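Local structure of enoyl-CoA hydratase/isomerase (Pseudomonas aeruginosa, 3LAO) at residues Ala119-Glu122 and Leu123-Ala127; Asp179-Arg183 and Met184-Thr188; Leu213-Arg216 and Ala217-Ser221. The protein probably adds water to the double bond of a steroid side-chain enoyl-CoA as a homotrimeric member of the enoyl-CoA hydratase/isomerase family. One frame throughout, in Å; residues are numbered along the deposited sequence.

Interaction 1 of 3, residues Ala119-Glu122 and Leu123-Ala127; sequences AGIE and LMLNA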
loop_
_atom_site.group_PDB
_atom_site.type_symbol
_atom_site.label_atom_id
_atom_site.label_comp_id
_atom_site.label_asym_id
_atom_site.label_seq_id
_atom_site.Cartn_x
_atom_site.Cartn_y
_atom_site.Cartn_z
ATOM N N ALA B 119 -14.767 15.946 -4.824
ATOM C CA ALA B 119 -15.095 15.567 -3.454
ATOM C C ALA B 119 -15.711 14.173 -3.400
ATOM O O ALA B 119 -15.771 13.552 -2.338
ATOM C CB ALA B 119 -16.034 16.590 -2.833
ATOM N N GLY B 120 -16.167 13.688 -4.550
ATOM C CA GLY B 120 -16.830 12.400 -4.624
ATOM C C GLY B 120 -15.851 11.243 -4.634
ATOM O O GLY B 120 -16.086 10.212 -4.004
ATOM N N ILE B 121 -14.747 11.415 -5.353
ATOM C CA ILE B 121 -13.627 10.484 -5.274
ATOM C C ILE B 121 -13.249 10.200 -3.824
ATOM O O ILE B 121 -13.245 9.049 -3.388
ATOM C CB ILE B 121 -12.392 11.021 -6.020
ATOM C CG1 ILE B 121 -12.688 11.153 -7.516
ATOM C CG2 ILE B 121 -11.193 10.114 -5.788
ATOM C CD1 ILE B 121 -11.549 11.748 -8.314
ATOM N N GLU B 122 -12.932 11.256 -3.082
ATOM C CA GLU B 122 -12.459 11.114 -1.710
ATOM C C GLU B 122 -13.548 10.503 -0.858
ATOM O O GLU B 122 -13.285 9.746 0.066
ATOM C CB GLU B 122 -12.031 12.464 -1.136
ATOM C CG GLU B 122 -10.580 12.457 -0.562
ATOM C CD GLU B 122 -10.508 11.918 0.908
ATOM O OE1 GLU B 122 -10.314 10.688 1.100
ATOM O OE2 GLU B 122 -10.630 12.724 1.871
ATOM N N LEU B 123 -14.789 10.805 -1.203
ATOM C CA LEU B 123 -15.904 10.308 -0.440
ATOM C C LEU B 123 -15.955 8.809 -0.680
ATOM O O LEU B 123 -16.136 8.018 0.240
ATOM C CB LEU B 123 -17.170 10.981 -0.927
ATOM C CG LEU B 123 -18.455 10.807 -0.147
ATOM C CD1 LEU B 123 -18.228 11.185 1.314
ATOM C CD2 LEU B 123 -19.518 11.684 -0.801
HETATM N N MSE B 124 -15.735 8.429 -1.930
HETATM C CA MSE B 124 -15.731 7.034 -2.300
HETATM C C MSE B 124 -14.606 6.223 -1.652
HETATM O O MSE B 124 -14.794 5.058 -1.307
HETATM C CB MSE B 124 -15.621 6.935 -3.805
HETATM C CG MSE B 124 -15.871 5.574 -4.319
HETATM SE SE MSE B 124 -15.546 5.553 -6.217
HETATM C CE MSE B 124 -13.620 5.814 -6.223
ATOM N N LEU B 125 -13.436 6.826 -1.476
ATOM C CA LEU B 125 -12.289 6.083 -0.932
ATOM C C LEU B 125 -12.344 5.959 0.588
ATOM O O LEU B 125 -11.501 5.325 1.183
ATOM C CB LEU B 125 -10.974 6.748 -1.302
ATOM C CG LEU B 125 -10.663 6.860 -2.789
ATOM C CD1 LEU B 125 -9.471 7.805 -3.018
ATOM C CD2 LEU B 125 -10.410 5.459 -3.331
ATOM N N ASN B 126 -13.317 6.603 1.206
ATOM C CA ASN B 126 -13.495 6.503 2.618
ATOM C C ASN B 126 -14.412 5.328 2.954
ATOM O O ASN B 126 -14.703 5.046 4.103
ATOM C CB ASN B 126 -14.097 7.795 3.136
ATOM C CG ASN B 126 -14.075 7.873 4.645
ATOM O OD1 ASN B 126 -12.998 7.882 5.255
ATOM N ND2 ASN B 126 -15.259 7.903 5.265
ATOM N N ALA B 127 -14.881 4.640 1.942
ATOM C CA ALA B 127 -15.783 3.521 2.147
ATOM C C ALA B 127 -15.023 2.174 2.129
ATOM O O ALA B 127 -13.852 2.113 1.789
ATOM C CB ALA B 127 -16.836 3.535 1.079
#
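Ile-121 and Leu-125 form an i to i+4 contact along the short buried helix 119-125, near the centre of the chain and, in sequence, between strands 115-117 and 129-133. Their side chains lie side by side and point the same way, with Ile-121 CG2 4.0 Å from Leu-125 CD1. In Leu-125 a chi1 of -61° sets CG beside its own backbone N, and this carries Leu-125 CG to 3.4 Å from Ile-121 O, the carbonyl that Leu-125 N also uses. That backbone bond, Leu-125 N to Ile-121 O, is 2.9 Å long. One residue earlier, Met-124 N reaches Gly-120 O at 2.8 Å with an N-H...O angle of 153°. The flanking bonds are poorer: Leu-123 N to Ala-119 O is weak, and Glu-122 O receives two weak bonds, from Leu-125 N and Asn-126 N, each 3.3 Å long.

Beyond the helix, Ile-121 and Met-124, a selenomethionine, pack on Phe-138 of strand 137-139, whereas Glu-122 OE1 forms a salt bridge with Arg-156. By family resemblance the start of this helix probably borders the active site. Gly-120 O and Ile-121 O each receive a sound bond within the helix, while Ala-119 O, only weakly bonded there, also accepts a hydrogen bond from Trp-97 NE1. Apolar branches of Ile-121 and Met-124 thus meet an aromatic ring, and the charge of the buried Glu-122, although its side chain is poorly ordered, is probably balanced by Arg-156.

Interaction 2 of 3, residues Asp179-Arg183 and Met184-Thr188; sequences DEALR and MRLLT
Ala-181 O is gripped by two backbone N-H groups at the C-terminal end of helix 178-183. Leu-186 N reaches Ala-181 O at 3.0 Å in a nearly straight bond (167° at the hydrogen), and Met-184 N adds a weak bond of 3.3 Å to Ala-181 O. Met-184 N is itself shared, since it also makes a weak bond to Glu-180 O. Next to this, Arg-185 N meets Leu-182 O at 2.9 Å. With Arg-185 at a positive phi of 70°, the bonds from Leu-186 N to Ala-181 O and from Arg-185 N to Leu-182 O make a Schellman motif. Its usual apolar partner is present: Leu-186 CD1 lies 4.1 Å from Ala-181 CB. Leu-187 CD1 comes closer to Ala-181 CB, at 3.7 Å, as the chain folds back toward strand 189-191.

On the outer side of the helix Arg-183 grips Glu-180 side-on in a two-bond salt bridge, Arg-183 NE to Glu-180 OE1 at 3.0 Å and Arg-183 NH2 to Glu-180 OE2 at 2.8 Å. The oxygens lie near the guanidinium plane, but the carboxylate is tilted, and both are approached from 49° above its own plane. Over one face of the guanidinium passes CG of the selenomethionine Met-184, 3.8 Å from Arg-183 NH2. Arg-183 also bridges to Asp-165, and Glu-180 OE2 bonds Tyr-169, so the pair belongs to a wider polar network.

The Arg-185 guanidinium lies at the trimer interface, where NH1 bonds Ala-160 O of the second subunit and Arg-185 of both other subunits is close. The carbonyl there probably offsets part of that like-charge crowding, while the Schellman bonds occupy two carbonyls of the last turn and turn the chain sharply.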
loop_
_atom_site.group_PDB
_atom_site.type_symbol
_atom_site.label_atom_id
_atom_site.label_comp_id
_atom_site.label_asym_id
_atom_site.label_seq_id
_atom_site.Cartn_x
_atom_site.Cartn_y
_atom_site.Cartn_z
ATOM N N ASP B 179 -13.334 1.872 -15.407
ATOM C CA ASP B 179 -12.432 0.745 -15.612
ATOM C C ASP B 179 -11.017 1.060 -15.152
ATOM O O ASP B 179 -10.298 0.180 -14.627
ATOM C CB ASP B 179 -12.483 0.243 -17.052
ATOM C CG ASP B 179 -13.684 -0.655 -17.297
ATOM O OD1 ASP B 179 -14.476 -0.358 -18.217
ATOM O OD2 ASP B 179 -13.860 -1.641 -16.549
ATOM N N GLU B 180 -10.637 2.322 -15.326
ATOM C CA GLU B 180 -9.336 2.800 -14.885
ATOM C C GLU B 180 -9.292 2.907 -13.345
ATOM O O GLU B 180 -8.292 2.562 -12.686
ATOM C CB GLU B 180 -9.054 4.147 -15.572
ATOM C CG GLU B 180 -7.717 4.807 -15.199
ATOM C CD GLU B 180 -6.488 4.109 -15.763
ATOM O OE1 GLU B 180 -6.627 3.040 -16.394
ATOM O OE2 GLU B 180 -5.375 4.648 -15.571
ATOM N N ALA B 181 -10.399 3.362 -12.765
ATOM C CA ALA B 181 -10.516 3.370 -11.318
ATOM C C ALA B 181 -10.399 1.934 -10.701
ATOM O O ALA B 181 -9.720 1.744 -9.693
ATOM C CB ALA B 181 -11.774 4.109 -10.877
ATOM N N LEU B 182 -11.004 0.937 -11.335
ATOM C CA LEU B 182 -10.863 -0.446 -10.900
ATOM C C LEU B 182 -9.421 -0.923 -11.007
ATOM O O LEU B 182 -8.910 -1.609 -10.117
ATOM C CB LEU B 182 -11.756 -1.355 -11.732
ATOM C CG LEU B 182 -11.792 -2.849 -11.374
ATOM C CD1 LEU B 182 -12.466 -3.084 -10.002
ATOM C CD2 LEU B 182 -12.505 -3.662 -12.464
ATOM N N ARG B 183 -8.753 -0.540 -12.089
ATOM C CA ARG B 183 -7.384 -0.989 -12.337
ATOM C C ARG B 183 -6.452 -0.465 -11.250
ATOM O O ARG B 183 -5.439 -1.043 -10.964
ATOM C CB ARG B 183 -6.906 -0.496 -13.716
ATOM C CG ARG B 183 -5.539 -1.013 -14.145
ATOM C CD ARG B 183 -4.914 -0.251 -15.351
ATOM N NE ARG B 183 -4.706 1.192 -15.103
ATOM C CZ ARG B 183 -3.628 1.720 -14.510
ATOM N NH1 ARG B 183 -2.667 0.913 -14.086
ATOM N NH2 ARG B 183 -3.517 3.047 -14.324
HETATM N N MSE B 184 -6.811 0.670 -10.681
HETATM C CA MSE B 184 -6.017 1.316 -9.671
HETATM C C MSE B 184 -6.526 0.962 -8.281
HETATM O O MSE B 184 -6.036 1.516 -7.297
HETATM C CB MSE B 184 -6.090 2.846 -9.848
HETATM C CG MSE B 184 -5.420 3.398 -11.109
HETATM SE SE MSE B 184 -5.297 5.404 -11.177
HETATM C CE MSE B 184 -7.225 5.807 -11.194
ATOM N N ARG B 185 -7.524 0.074 -8.202
ATOM C CA ARG B 185 -8.030 -0.421 -6.908
ATOM C C ARG B 185 -8.795 0.615 -6.081
ATOM O O ARG B 185 -8.751 0.603 -4.848
ATOM C CB ARG B 185 -6.875 -0.997 -6.078
ATOM C CG ARG B 185 -6.359 -2.287 -6.684
ATOM C CD ARG B 185 -5.089 -2.775 -5.982
ATOM N NE ARG B 185 -4.582 -1.846 -4.968
ATOM C CZ ARG B 185 -3.592 -2.143 -4.116
ATOM N NH1 ARG B 185 -3.011 -3.354 -4.163
ATOM N NH2 ARG B 185 -3.177 -1.240 -3.208
ATOM N N LEU B 186 -9.482 1.525 -6.750
ATOM C CA LEU B 186 -10.340 2.467 -6.047
ATOM C C LEU B 186 -11.763 1.900 -5.927
ATOM O O LEU B 186 -12.539 2.318 -5.091
ATOM C CB LEU B 186 -10.335 3.829 -6.737
ATOM C CG LEU B 186 -8.989 4.441 -7.157
ATOM C CD1 LEU B 186 -9.233 5.665 -7.995
ATOM C CD2 LEU B 186 -8.115 4.812 -6.000
ATOM N N LEU B 187 -12.093 0.933 -6.764
ATOM C CA LEU B 187 -13.442 0.386 -6.787
ATOM C C LEU B 187 -13.298 -1.032 -6.426
ATOM O O LEU B 187 -12.223 -1.592 -6.604
ATOM C CB LEU B 187 -13.994 0.388 -8.212
ATOM C CG LEU B 187 -14.189 1.833 -8.602
ATOM C CD1 LEU B 187 -14.722 1.972 -10.019
ATOM C CD2 LEU B 187 -15.165 2.372 -7.598
ATOM N N THR B 188 -14.381 -1.632 -5.960
ATOM C CA THR B 188 -14.375 -3.037 -5.670
ATOM C C THR B 188 -14.817 -3.715 -6.930
ATOM O O THR B 188 -14.315 -4.777 -7.285
ATOM C CB THR B 188 -15.386 -3.362 -4.543
ATOM O OG1 THR B 188 -15.285 -2.392 -3.489
ATOM C CG2 THR B 188 -15.173 -4.767 -3.987
#

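Interaction 3 of 3, residues Leu213-Arg216 and Ala217-Ser221; sequences LAVR and AALQS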
loop_
_atom_site.group_PDB
_atom_site.type_symbol
_atom_site.label_atom_id
_atom_site.label_comp_id
_atom_site.label_asym_id
_atom_site.label_seq_id
_atom_site.Cartn_x
_atom_site.Cartn_y
_atom_site.Cartn_z
ATOM N N LEU B 213 -19.864 -7.544 16.386
ATOM C CA LEU B 213 -18.675 -7.310 17.195
ATOM C C LEU B 213 -17.375 -7.663 16.448
ATOM O O LEU B 213 -16.327 -6.988 16.566
ATOM C CB LEU B 213 -18.743 -8.108 18.479
ATOM C CG LEU B 213 -19.669 -7.562 19.553
ATOM C CD1 LEU B 213 -19.436 -8.410 20.766
ATOM C CD2 LEU B 213 -19.339 -6.117 19.843
ATOM N N ALA B 214 -17.429 -8.734 15.686
ATOM C CA ALA B 214 -16.222 -9.151 14.996
ATOM C C ALA B 214 -15.937 -8.166 13.838
ATOM O O ALA B 214 -14.791 -7.794 13.632
ATOM C CB ALA B 214 -16.338 -10.619 14.521
ATOM N N VAL B 215 -16.988 -7.716 13.136
ATOM C CA VAL B 215 -16.855 -6.742 12.063
ATOM C C VAL B 215 -16.231 -5.441 12.627
ATOM O O VAL B 215 -15.196 -4.943 12.135
ATOM C CB VAL B 215 -18.201 -6.462 11.328
ATOM C CG1 VAL B 215 -18.151 -5.116 10.571
ATOM C CG2 VAL B 215 -18.567 -7.588 10.389
ATOM N N ARG B 216 -16.831 -4.943 13.701
ATOM C CA ARG B 216 -16.329 -3.749 14.357
ATOM C C ARG B 216 -14.860 -3.855 14.738
ATOM O O ARG B 216 -14.104 -2.919 14.508
ATOM C CB ARG B 216 -17.191 -3.376 15.566
ATOM C CG ARG B 216 -18.578 -2.792 15.148
ATOM C CD ARG B 216 -19.303 -1.995 16.251
ATOM N NE ARG B 216 -20.095 -2.831 17.163
ATOM C CZ ARG B 216 -21.391 -3.128 17.018
ATOM N NH1 ARG B 216 -21.999 -3.902 17.914
ATOM N NH2 ARG B 216 -22.079 -2.667 15.978
ATOM N N ALA B 217 -14.456 -4.983 15.319
ATOM C CA ALA B 217 -13.072 -5.155 15.745
ATOM C C ALA B 217 -12.130 -5.314 14.528
ATOM O O ALA B 217 -10.987 -4.880 14.559
ATOM C CB ALA B 217 -12.960 -6.334 16.650
ATOM N N ALA B 218 -12.623 -5.913 13.451
ATOM C CA ALA B 218 -11.857 -5.930 12.215
ATOM C C ALA B 218 -11.545 -4.500 11.725
ATOM O O ALA B 218 -10.352 -4.191 11.447
ATOM C CB ALA B 218 -12.556 -6.763 11.148
ATOM N N LEU B 219 -12.587 -3.637 11.672
ATOM C CA LEU B 219 -12.441 -2.256 11.161
ATOM C C LEU B 219 -11.465 -1.499 12.008
ATOM O O LEU B 219 -10.597 -0.773 11.492
ATOM C CB LEU B 219 -13.753 -1.482 11.129
ATOM C CG LEU B 219 -14.611 -1.791 9.916
ATOM C CD1 LEU B 219 -15.996 -1.256 10.132
ATOM C CD2 LEU B 219 -14.006 -1.232 8.621
ATOM N N GLN B 220 -11.616 -1.671 13.315
ATOM C CA GLN B 220 -10.747 -0.996 14.281
ATOM C C GLN B 220 -9.281 -1.423 14.110
ATOM O O GLN B 220 -8.395 -0.562 14.134
ATOM C CB GLN B 220 -11.231 -1.187 15.731
ATOM C CG GLN B 220 -10.577 -0.252 16.731
ATOM C CD GLN B 220 -11.008 1.194 16.504
ATOM O OE1 GLN B 220 -12.063 1.459 15.899
ATOM N NE2 GLN B 220 -10.195 2.134 16.977
ATOM N N SER B 221 -9.001 -2.712 13.883
ATOM C CA SER B 221 -7.593 -3.068 13.566
ATOM C C SER B 221 -7.074 -2.439 12.275
ATOM O O SER B 221 -5.944 -1.962 12.211
ATOM C CB SER B 221 -7.408 -4.569 13.473
ATOM O OG SER B 221 -7.663 -5.113 14.728
#
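Leu-219 packs back on the preceding turn of helix 212-222, where it meets Val-215. Leu-219 CB stands 3.7 Å from Arg-216 O, flanking the peptide of the turn before. A chi1 of -81° puts CG beside the backbone N, and from there Leu-219 CG lies 3.9 Å from Val-215 O. At the tip, Leu-219 CD1 comes to 4.4 Å from Val-215 CG1, a loose apolar contact between methyls one turn apart. Both residues also rest on Pro-107 of the same chain, so this flank of the helix faces its own subunit.

The backbone beneath is regular. Leu-219 N bonds Val-215 O at 3.0 Å, and Ala-218 N reaches Ala-214 O at 2.9 Å. Equivalent bonds run from Ala-217 N to Leu-213 O and from Gln-220 N to Arg-216 O. The Ala-217 methyl, CB, sits 3.4 Å from Leu-213 O. Ala-217 O in turn receives Ser-221 N and, weakly, Ser-221 OG at 3.3 Å.

Alanine side chains let a second subunit come close to this helix: Ala-214 packs on Gly-146 of that subunit, Ala-217 on its Ile-147 and Ala-218 on its Ile-170. Ser-221 touches Ser-153 of that subunit as well. What results is a continuous alpha-helix with successive i to i+4 bonds, one flank held against its own chain and a small-residue flank against a neighbour, in the C-terminal helical part through which crotonase-like subunits associate.

Overall arrangement
From the N terminus the three contacts follow in series, each local to its own helix, and none nests in or crosses another. Interaction 1 lies on the buried helix leading to strand 129-133. Interaction 2 ends helix 178-183 and brings the chain to strand 189-191, which pairs with 129-133 at the sheet edge. Though distant in sequence, these two touch: Met-124 SE lies 3.5 Å from Leu-187 CD2, and Leu-125 packs on Leu-186. As Arg-185 and Thr-188 of interaction 2 reach the second subunit, the core helix is linked through them to the trimer interface. Interaction 3, on helix 212-222, stands apart, its centre about 21 Å from that of interaction 1, but also meets the second subunit.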